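Local coordinates for protein putative oxidoreductase molybdopterin-binding subunit (Sulfolobus tokodaii, PDB 4ZOH) that probably serves as the molybdenum-bearing subunit of an oxidoreductase of the xanthine dehydrogenase and aldehyde oxidase family, binding the pterin cytosine dinucleotide cofactor, at residues 30-35 with 235-240; 178-183 with 203-208. All blocks are in the same frame, centred on the assembly; numbering follows the deposited sequence.

Contact 1: residues 30-35 with 235-240; sequences GTLFVA and LRKPLK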
ATOM      1  N   GLY A  30       2.946   8.760   4.890  1.00 21.65           N
ATOM      2  CA  GLY A  30       3.471   9.233   6.167  1.00 22.42           C
ATOM      3  C   GLY A  30       3.988   8.206   7.156  1.00 22.08           C
ATOM      4  O   GLY A  30       4.084   8.503   8.326  1.00 23.27           O
ATOM      5  N   THR A  31       4.344   7.013   6.700  1.00 21.33           N
ATOM      6  CA  THR A  31       4.834   5.956   7.585  1.00 20.51           C
ATOM      7  C   THR A  31       6.039   6.432   8.372  1.00 20.11           C
ATOM      8  O   THR A  31       6.952   6.994   7.793  1.00 18.52           O
ATOM      9  CB  THR A  31       5.238   4.698   6.767  1.00 21.50           C
ATOM     10  OG1 THR A  31       4.041   4.118   6.169  1.00 20.22           O
ATOM     11  CG2 THR A  31       5.890   3.680   7.717  1.00 17.14           C
ATOM     12  N   LEU A  32       6.007   6.228   9.678  1.00 17.69           N
ATOM     13  CA  LEU A  32       7.116   6.536  10.550  1.00 20.50           C
ATOM     14  C   LEU A  32       7.878   5.237  10.919  1.00 20.34           C
ATOM     15  O   LEU A  32       7.318   4.129  10.823  1.00 22.03           O
ATOM     16  CB  LEU A  32       6.600   7.208  11.852  1.00 21.22           C
ATOM     17  CG  LEU A  32       5.925   8.589  11.710  1.00 21.27           C
ATOM     18  CD1 LEU A  32       5.307   9.045  13.034  1.00 19.11           C
ATOM     19  CD2 LEU A  32       6.982   9.573  11.294  1.00 20.97           C
ATOM     20  N   PHE A  33       9.141   5.376  11.321  1.00 19.50           N
ATOM     21  CA  PHE A  33       9.948   4.215  11.687  1.00 22.37           C
ATOM     22  C   PHE A  33      10.140   4.147  13.186  1.00 23.07           C
ATOM     23  O   PHE A  33      10.394   5.172  13.823  1.00 21.92           O
ATOM     24  CB  PHE A  33      11.288   4.190  10.950  1.00 21.00           C
ATOM     25  CG  PHE A  33      11.942   2.857  11.022  1.00 22.31           C
ATOM     26  CD1 PHE A  33      12.845   2.550  12.078  1.00 19.87           C
ATOM     27  CD2 PHE A  33      11.571   1.823  10.088  1.00 20.64           C
ATOM     28  CE1 PHE A  33      13.411   1.276  12.165  1.00 20.36           C
ATOM     29  CE2 PHE A  33      12.129   0.544  10.192  1.00 19.80           C
ATOM     30  CZ  PHE A  33      13.067   0.279  11.221  1.00 20.90           C
ATOM     31  N   VAL A  34      10.006   2.935  13.725  1.00 22.58           N
ATOM     32  CA  VAL A  34      10.030   2.645  15.178  1.00 22.54           C
ATOM     33  C   VAL A  34      11.219   1.734  15.495  1.00 24.29           C
ATOM     34  O   VAL A  34      11.394   0.695  14.854  1.00 24.22           O
ATOM     35  CB  VAL A  34       8.676   2.005  15.595  1.00 21.97           C
ATOM     36  CG1 VAL A  34       8.588   1.608  17.076  1.00 18.41           C
ATOM     37  CG2 VAL A  34       7.505   2.953  15.262  1.00 20.70           C
ATOM     38  N   ALA A  35      12.026   2.103  16.485  1.00 21.58           N
ATOM     39  CA  ALA A  35      13.074   1.206  16.978  1.00 21.77           C
ATOM     40  C   ALA A  35      12.933   1.095  18.494  1.00 25.06           C
ATOM     41  O   ALA A  35      12.439   2.042  19.143  1.00 26.16           O
ATOM     42  CB  ALA A  35      14.456   1.727  16.551  1.00 17.89           C
ATOM     43  N   LEU A 235      -0.555   7.428  18.061  1.00 28.63           N
ATOM     44  CA  LEU A 235       0.065   8.327  17.111  1.00 29.21           C
ATOM     45  C   LEU A 235      -0.748   8.641  15.840  1.00 29.17           C
ATOM     46  O   LEU A 235      -0.533   9.686  15.246  1.00 28.25           O
ATOM     47  CB  LEU A 235       1.440   7.803  16.715  1.00 33.03           C
ATOM     48  CG  LEU A 235       2.466   8.246  17.751  1.00 39.23           C
ATOM     49  CD1 LEU A 235       2.929   7.102  18.579  1.00 33.40           C
ATOM     50  CD2 LEU A 235       3.680   8.863  17.057  1.00 44.72           C
ATOM     51  N   ARG A 236      -1.635   7.752  15.386  1.00 26.37           N
ATOM     52  CA  ARG A 236      -2.442   8.051  14.161  1.00 30.04           C
ATOM     53  C   ARG A 236      -1.671   8.234  12.827  1.00 28.30           C
ATOM     54  O   ARG A 236      -2.219   8.862  11.894  1.00 29.43           O
ATOM     55  CB  ARG A 236      -3.350   9.299  14.365  1.00 31.42           C
ATOM     56  CG  ARG A 236      -4.203   9.310  15.633  1.00 31.87           C
ATOM     57  CD  ARG A 236      -4.825   7.987  15.958  1.00 32.92           C
ATOM     58  NE  ARG A 236      -5.670   8.135  17.161  1.00 36.58           N
ATOM     59  CZ  ARG A 236      -6.976   8.409  17.151  1.00 35.25           C
ATOM     60  NH1 ARG A 236      -7.629   8.605  16.001  1.00 33.70           N
ATOM     61  NH2 ARG A 236      -7.638   8.454  18.284  1.00 29.86           N
ATOM     62  N   LYS A 237      -0.397   7.796  12.779  1.00 24.78           N
ATOM     63  CA  LYS A 237       0.372   7.617  11.555  1.00 21.79           C
ATOM     64  C   LYS A 237       0.668   6.122  11.457  1.00 23.52           C
ATOM     65  O   LYS A 237       0.596   5.392  12.462  1.00 20.87           O
ATOM     66  CB  LYS A 237       1.678   8.415  11.545  1.00 24.39           C
ATOM     67  CG  LYS A 237       1.578   9.907  11.876  1.00 25.58           C
ATOM     68  CD  LYS A 237       1.144  10.691  10.647  1.00 29.59           C
ATOM     69  CE  LYS A 237       0.844  12.135  11.042  1.00 33.36           C
ATOM     70  NZ  LYS A 237       0.684  12.945   9.814  1.00 36.87           N
ATOM     71  N   PRO A 238       0.898   5.633  10.227  1.00 22.42           N
ATOM     72  CA  PRO A 238       1.426   4.289  10.137  1.00 20.61           C
ATOM     73  C   PRO A 238       2.872   4.213  10.709  1.00 21.56           C
ATOM     74  O   PRO A 238       3.634   5.170  10.621  1.00 18.89           O
ATOM     75  CB  PRO A 238       1.442   4.024   8.637  1.00 19.45           C
ATOM     76  CG  PRO A 238       0.576   5.103   8.016  1.00 18.75           C
ATOM     77  CD  PRO A 238       0.788   6.290   8.898  1.00 19.44           C
ATOM     78  N   LEU A 239       3.185   3.083  11.336  1.00 18.10           N
ATOM     79  CA  LEU A 239       4.401   2.921  12.106  1.00 19.27           C
ATOM     80  C   LEU A 239       4.964   1.567  11.649  1.00 19.75           C
ATOM     81  O   LEU A 239       4.279   0.527  11.782  1.00 18.48           O
ATOM     82  CB  LEU A 239       4.014   2.793  13.599  1.00 19.10           C
ATOM     83  CG  LEU A 239       3.271   3.971  14.321  1.00 20.89           C
ATOM     84  CD1 LEU A 239       3.260   3.643  15.835  1.00 18.88           C
ATOM     85  CD2 LEU A 239       3.880   5.364  14.084  1.00 17.11           C
ATOM     86  N   LYS A 240       6.181   1.624  11.108  1.00 18.53           N
ATOM     87  CA  LYS A 240       6.932   0.467  10.623  1.00 20.44           C
ATOM     88  C   LYS A 240       7.996   0.107  11.653  1.00 19.79           C
ATOM     89  O   LYS A 240       8.805   0.958  12.064  1.00 18.70           O
ATOM     90  CB  LYS A 240       7.648   0.825   9.285  1.00 18.50           C
ATOM     91  CG  LYS A 240       8.612  -0.227   8.734  1.00 19.42           C
ATOM     92  CD  LYS A 240       7.834  -1.413   8.096  1.00 20.98           C
ATOM     93  CE  LYS A 240       7.133  -1.084   6.762  1.00 19.78           C
ATOM     94  NZ  LYS A 240       8.215  -0.770   5.737  1.00 18.19           N
TER
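Leu32 and Leu239 pair in parallel register, as do Phe33 and Lys240 one step on, and three backbone hydrogen bonds zip the segments together. Leu32 gives its N-H to Pro238 O at 2.8 Å and takes that of Lys240 on its own carbonyl; Val34 N then reaches Lys240 O. Before the pairing starts, Pro238 lies against the turn into the first strand, its CB 3.6 Å from Thr31 OG1, a hydroxyl hydrogen-bonded to Leu28 O. The methyl of the same threonine, CG2, sits 3.7 Å from Lys240 CB. On one face Leu32 extends CD1 over CB and CG of Lys237, 4.0 Å from each, and its CB meets Leu239 CD2. Val34 CG2 continues this apolar row, 3.9 Å from Leu239 CB. On the other face Lys240 begins with CG anti to its backbone N (chi1 173°), which sets CG 3.8 Å from Phe33 CD2. Lys240 O lies over one face of the Phe33 ring, offset toward the rim. Beyond CG the lysine chain bends three times and carries NZ away to salt bridges with Asp24 and Glu27. The join stitches the hammerhead-family region to the cofactor-binding region within one mixed sheet: strand 79-85 flanks the first segment, strand 170-174 the second. Helix 223-235, which leads into strand 239-241, packs through Leu228 on Val34 and Leu239, whereas helix 88-95 lies against Phe33 on the opposite face.

Contact 2: residues 178-183 with 203-208; sequences KLTFYS and NIRVIQ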
ATOM      1  N   LYS A 178     -10.449   1.629  13.273  1.00 25.55           N
ATOM      2  CA  LYS A 178      -9.921   0.303  13.026  1.00 26.46           C
ATOM      3  C   LYS A 178      -8.372   0.296  12.952  1.00 24.43           C
ATOM      4  O   LYS A 178      -7.748   1.134  12.258  1.00 23.67           O
ATOM      5  CB  LYS A 178     -10.573  -0.139  11.756  1.00 27.94           C
ATOM      6  CG  LYS A 178     -10.083  -1.415  11.206  1.00 31.08           C
ATOM      7  CD  LYS A 178     -10.861  -1.514   9.905  1.00 33.79           C
ATOM      8  CE  LYS A 178     -10.412  -2.671   9.069  1.00 28.21           C
ATOM      9  NZ  LYS A 178     -11.387  -2.710   7.933  1.00 33.72           N
ATOM     10  N   LEU A 179      -7.778  -0.662  13.641  1.00 22.10           N
ATOM     11  CA  LEU A 179      -6.351  -0.940  13.510  1.00 23.51           C
ATOM     12  C   LEU A 179      -6.114  -1.927  12.378  1.00 22.91           C
ATOM     13  O   LEU A 179      -6.643  -3.022  12.402  1.00 21.28           O
ATOM     14  CB  LEU A 179      -5.775  -1.577  14.775  1.00 22.16           C
ATOM     15  CG  LEU A 179      -4.258  -1.868  14.854  1.00 21.70           C
ATOM     16  CD1 LEU A 179      -3.397  -0.689  14.521  1.00 21.28           C
ATOM     17  CD2 LEU A 179      -3.929  -2.463  16.218  1.00 20.02           C
ATOM     18  N   THR A 180      -5.306  -1.540  11.398  1.00 22.60           N
ATOM     19  CA  THR A 180      -4.786  -2.575  10.432  1.00 23.01           C
ATOM     20  C   THR A 180      -3.332  -2.852  10.793  1.00 21.49           C
ATOM     21  O   THR A 180      -2.594  -1.897  10.980  1.00 23.74           O
ATOM     22  CB  THR A 180      -4.948  -2.117   8.979  1.00 21.15           C
ATOM     23  OG1 THR A 180      -6.343  -1.902   8.739  1.00 19.85           O
ATOM     24  CG2 THR A 180      -4.449  -3.161   8.024  1.00 21.78           C
ATOM     25  N   PHE A 181      -2.971  -4.130  10.965  1.00 18.92           N
ATOM     26  CA  PHE A 181      -1.630  -4.557  11.464  1.00 19.87           C
ATOM     27  C   PHE A 181      -1.022  -5.607  10.532  1.00 19.49           C
ATOM     28  O   PHE A 181      -1.606  -6.718  10.410  1.00 19.88           O
ATOM     29  CB  PHE A 181      -1.782  -5.247  12.864  1.00 17.81           C
ATOM     30  CG  PHE A 181      -0.495  -5.229  13.689  1.00 19.97           C
ATOM     31  CD1 PHE A 181      -0.125  -4.112  14.418  1.00 19.58           C
ATOM     32  CD2 PHE A 181       0.337  -6.343  13.758  1.00 20.29           C
ATOM     33  CE1 PHE A 181       1.072  -4.087  15.168  1.00 20.25           C
ATOM     34  CE2 PHE A 181       1.505  -6.338  14.523  1.00 20.44           C
ATOM     35  CZ  PHE A 181       1.875  -5.213  15.238  1.00 19.64           C
ATOM     36  N   TYR A 182       0.107  -5.283   9.862  1.00 21.36           N
ATOM     37  CA  TYR A 182       0.797  -6.269   9.001  1.00 19.62           C
ATOM     38  C   TYR A 182       1.954  -6.800   9.823  1.00 18.55           C
ATOM     39  O   TYR A 182       2.617  -6.024  10.477  1.00 17.07           O
ATOM     40  CB  TYR A 182       1.380  -5.654   7.745  1.00 18.93           C
ATOM     41  CG  TYR A 182       0.428  -4.921   6.827  1.00 22.36           C
ATOM     42  CD1 TYR A 182       0.009  -5.516   5.612  1.00 23.94           C
ATOM     43  CD2 TYR A 182      -0.014  -3.631   7.140  1.00 22.16           C
ATOM     44  CE1 TYR A 182      -0.792  -4.815   4.730  1.00 26.76           C
ATOM     45  CE2 TYR A 182      -0.836  -2.937   6.264  1.00 27.86           C
ATOM     46  CZ  TYR A 182      -1.210  -3.545   5.085  1.00 28.26           C
ATOM     47  OH  TYR A 182      -2.038  -2.869   4.279  1.00 34.50           O
ATOM     48  N   SER A 183       2.228  -8.085   9.751  1.00 15.58           N
ATOM     49  CA  SER A 183       3.296  -8.584  10.560  1.00 17.61           C
ATOM     50  C   SER A 183       3.893  -9.824   9.936  1.00 17.56           C
ATOM     51  O   SER A 183       3.153 -10.677   9.347  1.00 18.32           O
ATOM     52  CB  SER A 183       2.788  -8.933  11.992  1.00 17.35           C
ATOM     53  OG  SER A 183       3.870  -9.340  12.853  1.00 20.72           O
ATOM     54  N   ASN A 203     -11.965  -4.328  16.646  1.00 22.37           N
ATOM     55  CA  ASN A 203     -11.888  -3.812  15.279  1.00 24.70           C
ATOM     56  C   ASN A 203     -10.478  -3.757  14.739  1.00 22.10           C
ATOM     57  O   ASN A 203      -9.887  -2.672  14.622  1.00 20.11           O
ATOM     58  CB  ASN A 203     -12.621  -2.484  15.140  1.00 30.42           C
ATOM     59  CG  ASN A 203     -13.973  -2.690  14.564  1.00 41.97           C
ATOM     60  OD1 ASN A 203     -14.953  -2.661  15.283  1.00 40.26           O
ATOM     61  ND2 ASN A 203     -14.031  -2.979  13.243  1.00 49.47           N
ATOM     62  N   ILE A 204      -9.922  -4.960  14.584  1.00 17.71           N
ATOM     63  CA  ILE A 204      -8.527  -5.132  14.225  1.00 19.79           C
ATOM     64  C   ILE A 204      -8.517  -6.077  13.012  1.00 20.62           C
ATOM     65  O   ILE A 204      -9.141  -7.132  13.051  1.00 22.53           O
ATOM     66  CB  ILE A 204      -7.719  -5.720  15.363  1.00 18.37           C
ATOM     67  CG1 ILE A 204      -7.882  -4.836  16.659  1.00 18.57           C
ATOM     68  CG2 ILE A 204      -6.250  -5.905  14.943  1.00 15.81           C
ATOM     69  CD1 ILE A 204      -6.885  -5.220  17.752  1.00 16.79           C
ATOM     70  N   ARG A 205      -7.925  -5.609  11.912  1.00 21.34           N
ATOM     71  CA  ARG A 205      -7.604  -6.479  10.767  1.00 20.82           C
ATOM     72  C   ARG A 205      -6.090  -6.796  10.824  1.00 18.18           C
ATOM     73  O   ARG A 205      -5.272  -5.872  10.958  1.00 17.64           O
ATOM     74  CB  ARG A 205      -7.877  -5.705   9.479  1.00 19.20           C
ATOM     75  CG  ARG A 205      -7.505  -6.500   8.214  1.00 19.70           C
ATOM     76  CD  ARG A 205      -7.692  -5.625   6.992  1.00 21.50           C
ATOM     77  NE  ARG A 205      -7.827  -6.395   5.761  1.00 21.74           N
ATOM     78  CZ  ARG A 205      -8.239  -5.860   4.601  1.00 24.41           C
ATOM     79  NH1 ARG A 205      -8.536  -4.574   4.536  1.00 22.03           N
ATOM     80  NH2 ARG A 205      -8.377  -6.609   3.511  1.00 22.03           N
ATOM     81  N   VAL A 206      -5.723  -8.067  10.687  1.00 16.60           N
ATOM     82  CA  VAL A 206      -4.345  -8.478  10.620  1.00 16.19           C
ATOM     83  C   VAL A 206      -4.056  -9.052   9.193  1.00 17.97           C
ATOM     84  O   VAL A 206      -4.862  -9.757   8.608  1.00 18.98           O
ATOM     85  CB  VAL A 206      -3.916  -9.444  11.758  1.00 15.88           C
ATOM     86  CG1 VAL A 206      -2.472  -9.844  11.570  1.00 13.08           C
ATOM     87  CG2 VAL A 206      -3.932  -8.667  13.125  1.00 17.27           C
ATOM     88  N   ILE A 207      -2.894  -8.715   8.667  1.00 19.49           N
ATOM     89  CA  ILE A 207      -2.438  -9.205   7.366  1.00 18.69           C
ATOM     90  C   ILE A 207      -1.078  -9.840   7.586  1.00 20.89           C
ATOM     91  O   ILE A 207      -0.146  -9.167   8.020  1.00 19.70           O
ATOM     92  CB  ILE A 207      -2.378  -8.071   6.320  1.00 19.75           C
ATOM     93  CG1 ILE A 207      -3.812  -7.583   6.039  1.00 19.84           C
ATOM     94  CG2 ILE A 207      -1.685  -8.560   5.021  1.00 19.19           C
ATOM     95  CD1 ILE A 207      -3.919  -6.356   5.163  1.00 25.63           C
ATOM     96  N   GLN A 208      -1.005 -11.151   7.310  1.00 19.22           N
ATOM     97  CA  GLN A 208       0.270 -11.826   7.138  1.00 19.56           C
ATOM     98  C   GLN A 208       0.639 -11.743   5.660  1.00 17.48           C
ATOM     99  O   GLN A 208       0.017 -12.418   4.848  1.00 20.71           O
ATOM    100  CB  GLN A 208       0.153 -13.265   7.559  1.00 17.96           C
ATOM    101  CG  GLN A 208       1.377 -14.148   7.307  1.00 19.55           C
ATOM    102  CD  GLN A 208       0.980 -15.649   7.397  1.00 19.28           C
ATOM    103  OE1 GLN A 208      -0.085 -16.032   6.937  1.00 17.67           O
ATOM    104  NE2 GLN A 208       1.774 -16.440   8.116  1.00 22.56           N
TER
HETATM  105  O   HOH W   1      -7.976  -2.268   6.572  1.00 27.16           O
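Tyr182 and Ile207 stand side by side at the end of a parallel pairing that runs from Leu179 with Ile204. From CB, 3.8 Å from Ile207 O, the tyrosine rises with CG beside its backbone N (chi1 -57°), alongside the isoleucine. CD1 then meets Ile207 CG2 at 3.5 Å, and CE1 meets Ile207 CD1 at the same separation of 3.5 Å. CZ and OH follow more loosely past that methyl, which approaches the ring obliquely. With an alanine here, the CD1 and CG2 methyls of Ile207 would probably lose the ring that lies beside them, leaving a gap on this face. Five backbone hydrogen bonds hold the strands, from Leu179 N to Asn203 O through to Ser183 N to Ile207 O, and the axes cross at -20°. On the same face as the tyrosine, a water whose O is 2.7 Å from Thr180 OG1 accepts a hydrogen bond from Arg205 NH1, sitting at the guanidinium edge in its plane; Arg205 NH2 goes on to Asp471 in a salt bridge. On the other face Phe181 CB rests 4.0 Å from Val206 CG2. The pair belongs to a right-handed beta-alpha-beta crossover whose helix 188-199 covers Leu179, Phe181 and Val206 through Leu199, Leu195 and Arg192. Helix 223-235 lies over Leu179 and Phe181, and strand 170-174 flanks strand 179-183.

Both contacts belong to one mixed sheet, their centres about 14 Å apart and their nearest atoms about 7 Å apart without touching. Strand 170-174 fills the interval, running antiparallel to strand 239-241 of contact 1 and to strand 179-183 of contact 2. Contact 1 joins segments far apart in sequence, and contact 2 is formed entirely by residues between them. Helix 223-235 spans the two, packing on side chains of each. Contact 2 leads toward the cofactor: the side chain of Gln208 lies about 9 Å from the pterin cytosine dinucleotide and about 12 Å from the molybdenum atom, too far for direct contact with either.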